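Tryptophan halogenase (Shewanella frigidimarina, PDB 2PYX) probably acts as an FAD-dependent monooxygenase of the tryptophan halogenase family, as in relatives that chlorinate tryptophan with a reduced flavin. Local coordinates at residues 9-14 against 223-228; 46-51 against 196-201; 92-97 against 107-112; 409-414 against 466-471. All coordinates share one frame; numbering follows the deposited sequence.

Interaction 1 of 4, residues 9-14 against 223-228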
# COMPACT_ATOMS: atom_id res chain seq x y z
N GLU A 9 -16.17 8.06 23.05
CA GLU A 9 -17.24 7.91 22.08
C GLU A 9 -16.72 8.18 20.70
O GLU A 9 -16.51 9.34 20.33
CB GLU A 9 -18.39 8.86 22.40
CG GLU A 9 -18.93 8.72 23.84
CD GLU A 9 -19.43 7.33 24.13
OE1 GLU A 9 -20.31 6.88 23.37
OE2 GLU A 9 -18.90 6.67 25.07
N ILE A 10 -16.54 7.12 19.92
CA ILE A 10 -15.84 7.20 18.64
C ILE A 10 -16.81 6.81 17.54
O ILE A 10 -17.37 5.72 17.58
CB ILE A 10 -14.68 6.19 18.57
CG1 ILE A 10 -13.82 6.25 19.83
CG2 ILE A 10 -13.84 6.48 17.33
CD1 ILE A 10 -13.22 7.57 20.11
N ILE A 11 -17.00 7.72 16.57
CA ILE A 11 -17.89 7.55 15.47
C ILE A 11 -17.11 7.50 14.16
O ILE A 11 -16.40 8.48 13.82
CB ILE A 11 -18.96 8.67 15.39
CG1 ILE A 11 -19.65 8.89 16.74
CG2 ILE A 11 -19.93 8.39 14.28
CD1 ILE A 11 -20.35 7.70 17.23
N ILE A 12 -17.21 6.38 13.45
CA ILE A 12 -16.59 6.18 12.14
C ILE A 12 -17.64 6.34 11.07
O ILE A 12 -18.66 5.66 11.09
CB ILE A 12 -15.96 4.77 12.06
CG1 ILE A 12 -14.94 4.56 13.20
CG2 ILE A 12 -15.40 4.55 10.68
CD1 ILE A 12 -14.58 3.12 13.38
N VAL A 13 -17.39 7.25 10.14
CA VAL A 13 -18.36 7.58 9.12
C VAL A 13 -17.85 6.98 7.82
O VAL A 13 -16.88 7.50 7.22
CB VAL A 13 -18.57 9.10 9.00
CG1 VAL A 13 -19.69 9.39 8.01
CG2 VAL A 13 -18.94 9.68 10.37
N GLY A 14 -18.49 5.89 7.41
CA GLY A 14 -18.05 5.13 6.28
C GLY A 14 -17.52 3.76 6.66
O GLY A 14 -16.88 3.60 7.69
N GLN A 223 -17.30 12.01 20.34
CA GLN A 223 -16.21 12.88 20.75
C GLN A 223 -15.09 12.95 19.71
O GLN A 223 -14.31 13.92 19.70
CB GLN A 223 -15.62 12.39 22.06
CG GLN A 223 -16.57 12.52 23.27
CD GLN A 223 -16.00 11.81 24.42
OE1 GLN A 223 -16.05 10.58 24.51
NE2 GLN A 223 -15.42 12.57 25.33
N LEU A 224 -15.00 11.92 18.88
CA LEU A 224 -13.97 11.83 17.87
C LEU A 224 -14.64 11.20 16.68
O LEU A 224 -15.32 10.17 16.82
CB LEU A 224 -12.83 10.95 18.36
CG LEU A 224 -11.62 10.92 17.43
CD1 LEU A 224 -10.90 12.24 17.33
CD2 LEU A 224 -10.68 9.84 17.93
N PHE A 225 -14.50 11.83 15.51
CA PHE A 225 -15.15 11.40 14.29
C PHE A 225 -14.10 10.99 13.26
O PHE A 225 -13.16 11.75 13.02
CB PHE A 225 -16.01 12.53 13.77
CG PHE A 225 -17.18 12.80 14.64
CD1 PHE A 225 -17.05 13.58 15.77
CD2 PHE A 225 -18.41 12.18 14.37
CE1 PHE A 225 -18.16 13.77 16.64
CE2 PHE A 225 -19.49 12.39 15.25
CZ PHE A 225 -19.37 13.16 16.34
N ILE A 226 -14.27 9.81 12.65
CA ILE A 226 -13.31 9.33 11.70
C ILE A 226 -13.96 9.44 10.35
O ILE A 226 -15.02 8.83 10.11
CB ILE A 226 -12.91 7.87 11.95
CG1 ILE A 226 -12.61 7.58 13.41
CG2 ILE A 226 -11.76 7.49 11.03
CD1 ILE A 226 -11.60 8.44 14.03
N ASP A 227 -13.35 10.20 9.44
CA ASP A 227 -13.89 10.35 8.11
C ASP A 227 -13.36 9.23 7.21
O ASP A 227 -12.21 9.27 6.78
CB ASP A 227 -13.52 11.72 7.53
CG ASP A 227 -14.22 12.01 6.22
OD1 ASP A 227 -14.77 11.08 5.62
OD2 ASP A 227 -14.17 13.17 5.76
N CYS A 228 -14.22 8.25 6.93
CA CYS A 228 -13.97 7.18 5.99
C CYS A 228 -14.94 7.25 4.79
O CYS A 228 -15.32 6.23 4.20
CB CYS A 228 -14.06 5.85 6.75
SG CYS A 228 -12.76 5.68 7.98
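Strand 9-13 pairs in parallel with strand 224-227, Ile11 and Val13 bonding to Leu224 and Ile226, the short axes 4.7 Å apart at 18°; Ile11 N to Leu224 O, Ile226 N to Ile11 O, Val13 N to Ile226 O and Cys228 N to Val13 O form the ladder. Gln223 prolongs it at the N-terminal end. Its N gives a bond of 2.8 Å to Glu9 O, while its extended side chain swings back to put OE1 2.9 Å from Glu9 N, the donor tilted 15° from the amide plane. OE1 also accepts from Thr8 N, and NE2 donates to Pro6 O, which fixes the amide's rotation. With an alanine at Gln223, Glu9 N and Thr8 N would probably lose their shared acceptor and the N-terminal end of the strand pair could fray. Glu9 OE1 bonds to Asn44. On one face Ile10 CD1 sits 3.8 Å from Leu224 CB, Ile12 CG1 lies 3.8 Å from Ile226 CG1, and helix 16-31 packs against this face. On the other Ile11 lies alongside Phe225, its CB 3.7 Å from CD2 of the ring, and strand 209-214 covers that side. Gly14 begins what is probably the GxGxxG turn of a Rossmann-type fold; a side chain there would strike Cys228 O. Backbone bonds between apolar faces thus join the core strands, and the pair carries its chain directly into the predicted FAD-binding residues after Gly14.

Interaction 2 of 4, residues 46-51 against 196-201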
# COMPACT_ATOMS: atom_id res chain seq x y z
N THR A 46 -18.96 3.22 17.11
CA THR A 46 -20.07 3.07 16.19
C THR A 46 -19.59 3.41 14.78
O THR A 46 -18.95 4.44 14.56
CB THR A 46 -21.23 4.02 16.58
OG1 THR A 46 -21.67 3.73 17.93
CG2 THR A 46 -22.41 3.91 15.60
N LEU A 47 -19.95 2.57 13.82
CA LEU A 47 -19.65 2.76 12.43
C LEU A 47 -20.95 2.98 11.67
O LEU A 47 -21.83 2.10 11.71
CB LEU A 47 -18.83 1.60 11.85
CG LEU A 47 -18.24 1.82 10.43
CD1 LEU A 47 -16.97 1.02 10.25
CD2 LEU A 47 -19.23 1.42 9.36
N ILE A 48 -21.07 4.12 11.00
CA ILE A 48 -22.25 4.47 10.20
C ILE A 48 -21.84 4.28 8.75
O ILE A 48 -20.95 4.98 8.24
CB ILE A 48 -22.72 5.92 10.42
CG1 ILE A 48 -23.04 6.17 11.89
CG2 ILE A 48 -23.96 6.19 9.52
CD1 ILE A 48 -23.25 7.62 12.27
N GLU A 49 -22.51 3.35 8.08
CA GLU A 49 -22.24 2.96 6.70
C GLU A 49 -23.43 3.34 5.81
O GLU A 49 -24.57 3.06 6.17
CB GLU A 49 -21.98 1.44 6.67
CG GLU A 49 -21.55 0.95 5.34
CD GLU A 49 -21.10 -0.48 5.30
OE1 GLU A 49 -21.25 -1.19 6.30
OE2 GLU A 49 -20.59 -0.88 4.23
N SER A 50 -23.14 3.95 4.67
CA SER A 50 -24.17 4.28 3.69
C SER A 50 -24.87 3.02 3.21
O SER A 50 -24.20 2.00 2.97
CB SER A 50 -23.55 4.97 2.47
OG SER A 50 -24.55 5.28 1.52
N PRO A 51 -26.20 3.05 3.07
CA PRO A 51 -26.87 1.90 2.46
C PRO A 51 -26.70 1.83 0.93
O PRO A 51 -27.12 0.85 0.32
CB PRO A 51 -28.33 2.12 2.84
CG PRO A 51 -28.47 3.58 2.91
CD PRO A 51 -27.17 4.09 3.47
N ASP A 196 -27.10 3.70 7.41
CA ASP A 196 -27.94 4.90 7.23
C ASP A 196 -27.17 6.07 6.62
O ASP A 196 -25.94 6.02 6.52
CB ASP A 196 -28.47 5.33 8.61
CG ASP A 196 -29.75 6.19 8.53
OD1 ASP A 196 -30.20 6.50 7.40
OD2 ASP A 196 -30.27 6.51 9.61
N HIS A 197 -27.89 7.12 6.23
CA HIS A 197 -27.28 8.37 5.76
C HIS A 197 -27.15 9.39 6.87
O HIS A 197 -27.95 9.39 7.82
CB HIS A 197 -28.13 8.98 4.65
CG HIS A 197 -28.41 8.04 3.54
ND1 HIS A 197 -29.48 7.18 3.55
CD2 HIS A 197 -27.75 7.80 2.38
CE1 HIS A 197 -29.49 6.46 2.44
NE2 HIS A 197 -28.44 6.83 1.71
N VAL A 198 -26.17 10.27 6.73
CA VAL A 198 -26.00 11.40 7.65
C VAL A 198 -26.63 12.61 7.00
O VAL A 198 -26.22 13.03 5.90
CB VAL A 198 -24.53 11.66 7.97
CG1 VAL A 198 -24.35 12.88 8.83
CG2 VAL A 198 -23.93 10.41 8.65
N SER A 199 -27.63 13.17 7.67
CA SER A 199 -28.35 14.31 7.12
C SER A 199 -27.76 15.65 7.56
O SER A 199 -27.78 16.61 6.79
CB SER A 199 -29.82 14.25 7.54
OG SER A 199 -30.45 13.12 6.96
N GLN A 200 -27.30 15.73 8.80
CA GLN A 200 -26.63 16.94 9.28
C GLN A 200 -25.43 16.58 10.11
O GLN A 200 -25.44 15.57 10.82
CB GLN A 200 -27.52 17.76 10.20
CG GLN A 200 -28.75 18.31 9.57
CD GLN A 200 -29.62 18.98 10.58
OE1 GLN A 200 -30.68 18.46 10.96
NE2 GLN A 200 -29.18 20.13 11.07
N ILE A 201 -24.42 17.44 10.06
CA ILE A 201 -23.27 17.39 10.93
C ILE A 201 -23.34 18.63 11.81
O ILE A 201 -23.33 19.77 11.30
CB ILE A 201 -21.94 17.42 10.11
CG1 ILE A 201 -22.01 16.38 8.99
CG2 ILE A 201 -20.72 17.28 11.02
CD1 ILE A 201 -20.92 16.53 7.94
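Pro51 lies across the imidazole of His197, its CD 3.6 Å from the ring centroid and 19° off the ring normal, a CH-pi contact displaced toward the ring's rim, though the exact fit of proline on imidazole is doubtful. His197 CG stands beside its backbone N (chi1 -53°), and a weak bond joins NE2 to Asp52. Nearer the strand, Ile48 points its CG2 methyl at the carbonyl of Asp196, 3.6 Å from the O, and more loosely at CG2 of Val198, 4.3 Å away. Between these contacts runs a backbone bond, Asp196 N to Glu49 O at 2.9 Å, rather bent at 141°. Asp196 and Glu49 start away from the other segment. Asp196 OD1 takes His197 N at 2.7 Å from above the carboxylate plane, OD2 accepts from Gln216 N and Asn217 ND2, and Glu49 OE1 bonds to His193. In Rossmann-type FAD proteins an acid at the end of the second strand commonly binds the adenosine ribose, so Glu49 may do so here; Val198 is a predicted FAD contact. One bent hydrogen bond, a methyl on a carbonyl and loose apolar contact thus join strand 44-49 of the parallel sheet to the start of the antiparallel sheet of strands 198-203, 209-214 and 219-221.

Interaction 3 of 4, residues 92-97 against 107-112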
# COMPACT_ATOMS: atom_id res chain seq x y z
N SER A 92 6.76 -5.83 -5.91
CA SER A 92 6.34 -5.34 -7.22
C SER A 92 7.45 -5.56 -8.22
O SER A 92 8.60 -5.22 -7.96
CB SER A 92 6.04 -3.84 -7.18
OG SER A 92 4.93 -3.53 -6.35
N ARG A 93 7.08 -6.15 -9.36
CA ARG A 93 8.00 -6.31 -10.46
C ARG A 93 7.65 -5.31 -11.54
O ARG A 93 6.51 -5.25 -12.01
CB ARG A 93 7.99 -7.70 -11.05
CG ARG A 93 9.13 -7.93 -12.05
CD ARG A 93 9.14 -9.33 -12.57
NE ARG A 93 9.25 -10.32 -11.50
CZ ARG A 93 10.37 -10.60 -10.84
NH1 ARG A 93 11.49 -9.97 -11.14
NH2 ARG A 93 10.37 -11.51 -9.88
N PHE A 94 8.66 -4.54 -11.91
CA PHE A 94 8.54 -3.42 -12.85
C PHE A 94 9.13 -3.85 -14.20
O PHE A 94 10.32 -4.16 -14.27
CB PHE A 94 9.24 -2.19 -12.28
CG PHE A 94 8.54 -1.68 -11.06
CD1 PHE A 94 7.38 -0.92 -11.18
CD2 PHE A 94 8.98 -2.01 -9.78
CE1 PHE A 94 6.70 -0.50 -10.05
CE2 PHE A 94 8.29 -1.57 -8.65
CZ PHE A 94 7.17 -0.80 -8.79
N ILE A 95 8.29 -3.84 -15.23
CA ILE A 95 8.62 -4.35 -16.55
C ILE A 95 8.58 -3.17 -17.51
O ILE A 95 7.58 -2.46 -17.54
CB ILE A 95 7.63 -5.46 -16.92
CG1 ILE A 95 7.66 -6.55 -15.83
CG2 ILE A 95 7.96 -6.02 -18.29
CD1 ILE A 95 6.54 -7.52 -15.92
N ASN A 96 9.61 -3.03 -18.33
CA ASN A 96 9.70 -2.04 -19.39
C ASN A 96 9.67 -0.58 -18.92
O ASN A 96 9.35 0.31 -19.67
CB ASN A 96 8.62 -2.27 -20.46
CG ASN A 96 8.82 -3.57 -21.21
OD1 ASN A 96 9.87 -4.19 -21.12
ND2 ASN A 96 7.77 -4.02 -21.87
N TRP A 97 10.07 -0.35 -17.68
CA TRP A 97 10.10 1.01 -17.16
C TRP A 97 11.36 1.76 -17.55
O TRP A 97 11.38 2.99 -17.56
CB TRP A 97 10.00 1.01 -15.61
CG TRP A 97 8.64 0.88 -15.12
CD1 TRP A 97 7.82 -0.20 -15.11
CD2 TRP A 97 7.90 1.94 -14.50
NE1 TRP A 97 6.59 0.12 -14.55
CE2 TRP A 97 6.63 1.44 -14.15
CE3 TRP A 97 8.22 3.29 -14.20
CZ2 TRP A 97 5.67 2.23 -13.53
CZ3 TRP A 97 7.25 4.06 -13.57
CH2 TRP A 97 6.00 3.54 -13.27
N ASP A 107 13.80 -6.10 -19.92
CA ASP A 107 13.78 -4.92 -19.03
C ASP A 107 12.78 -5.18 -17.90
O ASP A 107 11.58 -4.99 -18.01
CB ASP A 107 13.40 -3.68 -19.83
CG ASP A 107 13.29 -2.43 -18.97
OD1 ASP A 107 13.69 -2.47 -17.79
OD2 ASP A 107 12.84 -1.42 -19.48
N SER A 108 13.35 -5.64 -16.79
CA SER A 108 12.55 -5.98 -15.63
C SER A 108 13.43 -5.94 -14.40
O SER A 108 14.61 -6.34 -14.42
CB SER A 108 12.03 -7.38 -15.84
OG SER A 108 11.25 -7.82 -14.77
N TYR A 109 12.84 -5.43 -13.33
CA TYR A 109 13.51 -5.52 -12.03
C TYR A 109 12.47 -5.70 -10.92
O TYR A 109 11.28 -5.43 -11.11
CB TYR A 109 14.39 -4.29 -11.78
CG TYR A 109 13.61 -3.08 -11.31
CD1 TYR A 109 13.36 -2.87 -9.97
CD2 TYR A 109 13.07 -2.16 -12.21
CE1 TYR A 109 12.66 -1.76 -9.53
CE2 TYR A 109 12.33 -1.05 -11.78
CZ TYR A 109 12.11 -0.87 -10.43
OH TYR A 109 11.37 0.24 -10.00
N LEU A 110 12.94 -6.18 -9.78
CA LEU A 110 12.10 -6.43 -8.62
C LEU A 110 12.34 -5.45 -7.49
O LEU A 110 13.49 -5.13 -7.18
CB LEU A 110 12.32 -7.85 -8.06
CG LEU A 110 11.34 -8.25 -6.94
CD1 LEU A 110 9.87 -8.32 -7.35
CD2 LEU A 110 11.81 -9.57 -6.30
N HIS A 111 11.24 -4.97 -6.90
CA HIS A 111 11.26 -4.28 -5.63
C HIS A 111 10.65 -5.26 -4.65
O HIS A 111 9.44 -5.36 -4.54
CB HIS A 111 10.50 -2.94 -5.68
CG HIS A 111 10.35 -2.28 -4.35
ND1 HIS A 111 9.44 -1.27 -4.12
CD2 HIS A 111 10.93 -2.53 -3.15
CE1 HIS A 111 9.50 -0.90 -2.85
NE2 HIS A 111 10.39 -1.65 -2.24
N PRO A 112 11.52 -6.02 -3.94
CA PRO A 112 11.02 -7.06 -3.04
C PRO A 112 10.59 -6.48 -1.69
O PRO A 112 11.04 -5.39 -1.32
CB PRO A 112 12.22 -7.96 -2.83
CG PRO A 112 13.35 -7.16 -3.06
CD PRO A 112 12.99 -5.96 -3.93
O HOH W 1 11.64 -2.06 -15.84
O HOH W 2 11.06 -6.78 -20.98
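Phe94 and Tyr109 face each other across a long-looped antiparallel beta-hairpin, strands 87-95 and 108-112, as a hydrogen-bonded pair: Phe94 N reaches Tyr109 O at 2.9 Å and Tyr109 N returns to Phe94 O. Tyr109 holds its CG between backbone N and carbonyl carbon (chi1 80°), which throws the ring over toward its partner. Its CB packs on Gly471 O. Along one side of the ring CD2 and then CE2 meet Phe94 CB, CE2 tightly at 3.3 Å; along the other CE1 lies 3.7 Å from Phe94 CD2. CZ is 3.4 Å from that same CD2, and the hydroxyl ends 3.3 Å from it, with Val468 CG1 also nearby. The two rings are 24° from parallel but so far slid apart, centroids 5.2 Å distant, that they barely overlap. A serine in place of Tyr109 would probably open a gap between Phe94 and helix 462-471 and leave the Phe94 ring freer to turn. At its edge Phe94 meets His111 CB, and His111 ND1 bonds to Glu361, a predicted tryptophan-binding residue, so the hairpin borders the probable substrate site. On the opposite sheet face, in the conformer given, Leu110 CD1 lies over the rim of one face of the Arg93 guanidinium, whose NH1 bonds to Gln145. Where the strands run into the connecting loop, a water donates to Phe94 O and Asp107 OD1 and accepts from Trp97 N at 3.0 Å.

Interaction 4 of 4, residues 409-414 against 466-471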
# COMPACT_ATOMS: atom_id res chain seq x y z
N LYS A 409 7.55 9.19 -7.68
CA LYS A 409 8.15 9.98 -8.76
C LYS A 409 9.52 9.42 -9.18
O LYS A 409 9.87 9.44 -10.37
CB LYS A 409 8.28 11.43 -8.34
CG LYS A 409 8.89 12.35 -9.41
CD LYS A 409 8.03 12.37 -10.72
CE LYS A 409 8.58 13.40 -11.69
NZ LYS A 409 7.60 13.80 -12.78
N LEU A 410 10.30 8.94 -8.21
CA LEU A 410 11.60 8.32 -8.50
C LEU A 410 11.50 7.26 -9.61
O LEU A 410 12.40 7.12 -10.40
CB LEU A 410 12.16 7.64 -7.22
CG LEU A 410 13.55 6.98 -7.35
CD1 LEU A 410 14.62 7.96 -7.68
CD2 LEU A 410 13.93 6.23 -6.05
N HIS A 411 10.42 6.47 -9.58
CA HIS A 411 10.23 5.38 -10.54
C HIS A 411 10.23 5.93 -11.96
O HIS A 411 10.69 5.23 -12.89
CB HIS A 411 8.93 4.62 -10.31
CG HIS A 411 8.86 3.83 -9.04
ND1 HIS A 411 8.94 4.42 -7.79
CD2 HIS A 411 8.69 2.50 -8.82
CE1 HIS A 411 8.78 3.48 -6.86
NE2 HIS A 411 8.62 2.31 -7.46
N TYR A 412 9.69 7.11 -12.15
CA TYR A 412 9.62 7.74 -13.47
C TYR A 412 10.88 8.48 -13.84
O TYR A 412 11.33 8.47 -14.98
CB TYR A 412 8.45 8.74 -13.53
CG TYR A 412 7.10 8.13 -13.35
CD1 TYR A 412 6.43 7.58 -14.43
CD2 TYR A 412 6.45 8.07 -12.12
CE1 TYR A 412 5.20 7.02 -14.28
CE2 TYR A 412 5.19 7.53 -11.98
CZ TYR A 412 4.57 6.99 -13.07
OH TYR A 412 3.31 6.43 -12.93
N VAL A 413 11.43 9.22 -12.89
CA VAL A 413 12.48 10.21 -13.22
C VAL A 413 13.75 9.59 -13.74
O VAL A 413 14.48 10.21 -14.52
CB VAL A 413 12.92 11.06 -12.01
CG1 VAL A 413 14.13 11.99 -12.40
CG2 VAL A 413 11.82 11.89 -11.54
N ILE A 414 14.05 8.37 -13.28
CA ILE A 414 15.29 7.70 -13.67
C ILE A 414 15.13 6.71 -14.84
O ILE A 414 16.07 5.96 -15.17
CB ILE A 414 15.98 7.05 -12.47
CG1 ILE A 414 15.17 5.89 -11.92
CG2 ILE A 414 16.26 8.11 -11.40
CD1 ILE A 414 15.74 5.30 -10.62
N GLN A 466 16.86 2.05 -2.55
CA GLN A 466 17.95 1.32 -3.20
C GLN A 466 17.44 0.36 -4.25
O GLN A 466 17.98 0.27 -5.36
CB GLN A 466 18.75 0.54 -2.15
CG GLN A 466 19.41 1.43 -1.09
CD GLN A 466 20.02 0.66 0.06
OE1 GLN A 466 19.72 -0.53 0.26
NE2 GLN A 466 20.93 1.32 0.80
N TYR A 467 16.39 -0.37 -3.93
CA TYR A 467 15.88 -1.38 -4.87
C TYR A 467 15.40 -0.72 -6.16
O TYR A 467 15.61 -1.26 -7.24
CB TYR A 467 14.73 -2.17 -4.28
CG TYR A 467 15.12 -3.23 -3.31
CD1 TYR A 467 16.02 -4.25 -3.67
CD2 TYR A 467 14.53 -3.29 -2.06
CE1 TYR A 467 16.33 -5.29 -2.75
CE2 TYR A 467 14.84 -4.36 -1.15
CZ TYR A 467 15.75 -5.33 -1.51
OH TYR A 467 16.03 -6.37 -0.62
N VAL A 468 14.71 0.41 -6.05
CA VAL A 468 14.24 1.11 -7.24
C VAL A 468 15.40 1.78 -7.97
O VAL A 468 15.56 1.61 -9.19
CB VAL A 468 13.09 2.10 -6.91
CG1 VAL A 468 12.74 2.97 -8.15
CG2 VAL A 468 11.86 1.33 -6.46
N LEU A 469 16.21 2.55 -7.26
CA LEU A 469 17.29 3.29 -7.89
C LEU A 469 18.19 2.35 -8.69
O LEU A 469 18.52 2.62 -9.84
CB LEU A 469 18.10 4.04 -6.82
CG LEU A 469 19.07 5.12 -7.26
CD1 LEU A 469 18.36 6.31 -7.87
CD2 LEU A 469 19.89 5.62 -6.09
N TYR A 470 18.64 1.28 -8.05
CA TYR A 470 19.58 0.36 -8.68
C TYR A 470 18.89 -0.70 -9.52
O TYR A 470 19.50 -1.25 -10.44
CB TYR A 470 20.54 -0.22 -7.66
CG TYR A 470 21.34 0.90 -7.01
CD1 TYR A 470 22.10 1.81 -7.77
CD2 TYR A 470 21.23 1.15 -5.65
CE1 TYR A 470 22.75 2.88 -7.20
CE2 TYR A 470 21.91 2.24 -5.07
CZ TYR A 470 22.65 3.09 -5.82
OH TYR A 470 23.29 4.17 -5.26
N GLY A 471 17.62 -1.00 -9.24
CA GLY A 471 16.84 -1.77 -10.18
C GLY A 471 16.83 -1.14 -11.56
O GLY A 471 16.86 -1.86 -12.59
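Val468 of helix 462-471 meets both Leu410 and His411 of helix 383-413; within the segments 466-471 and 409-413 the two axes run nearly parallel, 9.8 Å apart at 9°. With CG1 anti to the backbone N (chi1 172°), Val468 sets this methyl almost squarely over the centre of the His411 ring, 4.0 Å from the centroid and 5° off the normal, a CH-pi contact. The same CG1 slides past Leu410 CD2 at 4.1 Å, while CG2 comes within 3.5 Å of His411 NE2. One residue on, Leu469 turns its CD1 into the angle between two side chains that it crosses at about a right angle: Ile414 CD1 at 3.9 Å and Leu410 CD1 at 4.1 Å. The Ile414 methyl also rests on Leu469 CA, 3.7 Å away. Leu440 of helix 434-443 packs against both Leu410 and Ile414, the first residue beyond the helix. No hydrogen bond joins the two segments. The polar atoms of His411 are satisfied from other quarters, ND1 by Phe407 O and NE2 by Glu361, a predicted tryptophan-binding residue. An aliphatic lid on the ring face, with both ring nitrogens bonded, is consistent with a histidine fixed in one orientation beside that glutamate.

Overall arrangement
From the N terminus, strand 9-13 waits some 210 residues for its partner 223-228, so interaction 1 closes the longest loop. Interaction 2, between 46-51 and 196-201, closes within that span, and the short hairpin of interaction 3 (92-97 with 107-112) within interaction 2. Interaction 4 (409-414 with 466-471) follows in series, and none cross. In space they form two pairs. Interaction 1 lies within the Rossmann-type sheet, and interaction 2 ties its strand 44-49 to the antiparallel sheet of strand 198-203; Gly14 N probably bonds to Ile48 O. Interactions 3 and 4, centres about 10 Å apart, join hairpin to helices on the opposite side of the chain's centre, beside the predicted tryptophan-binding residue Glu361.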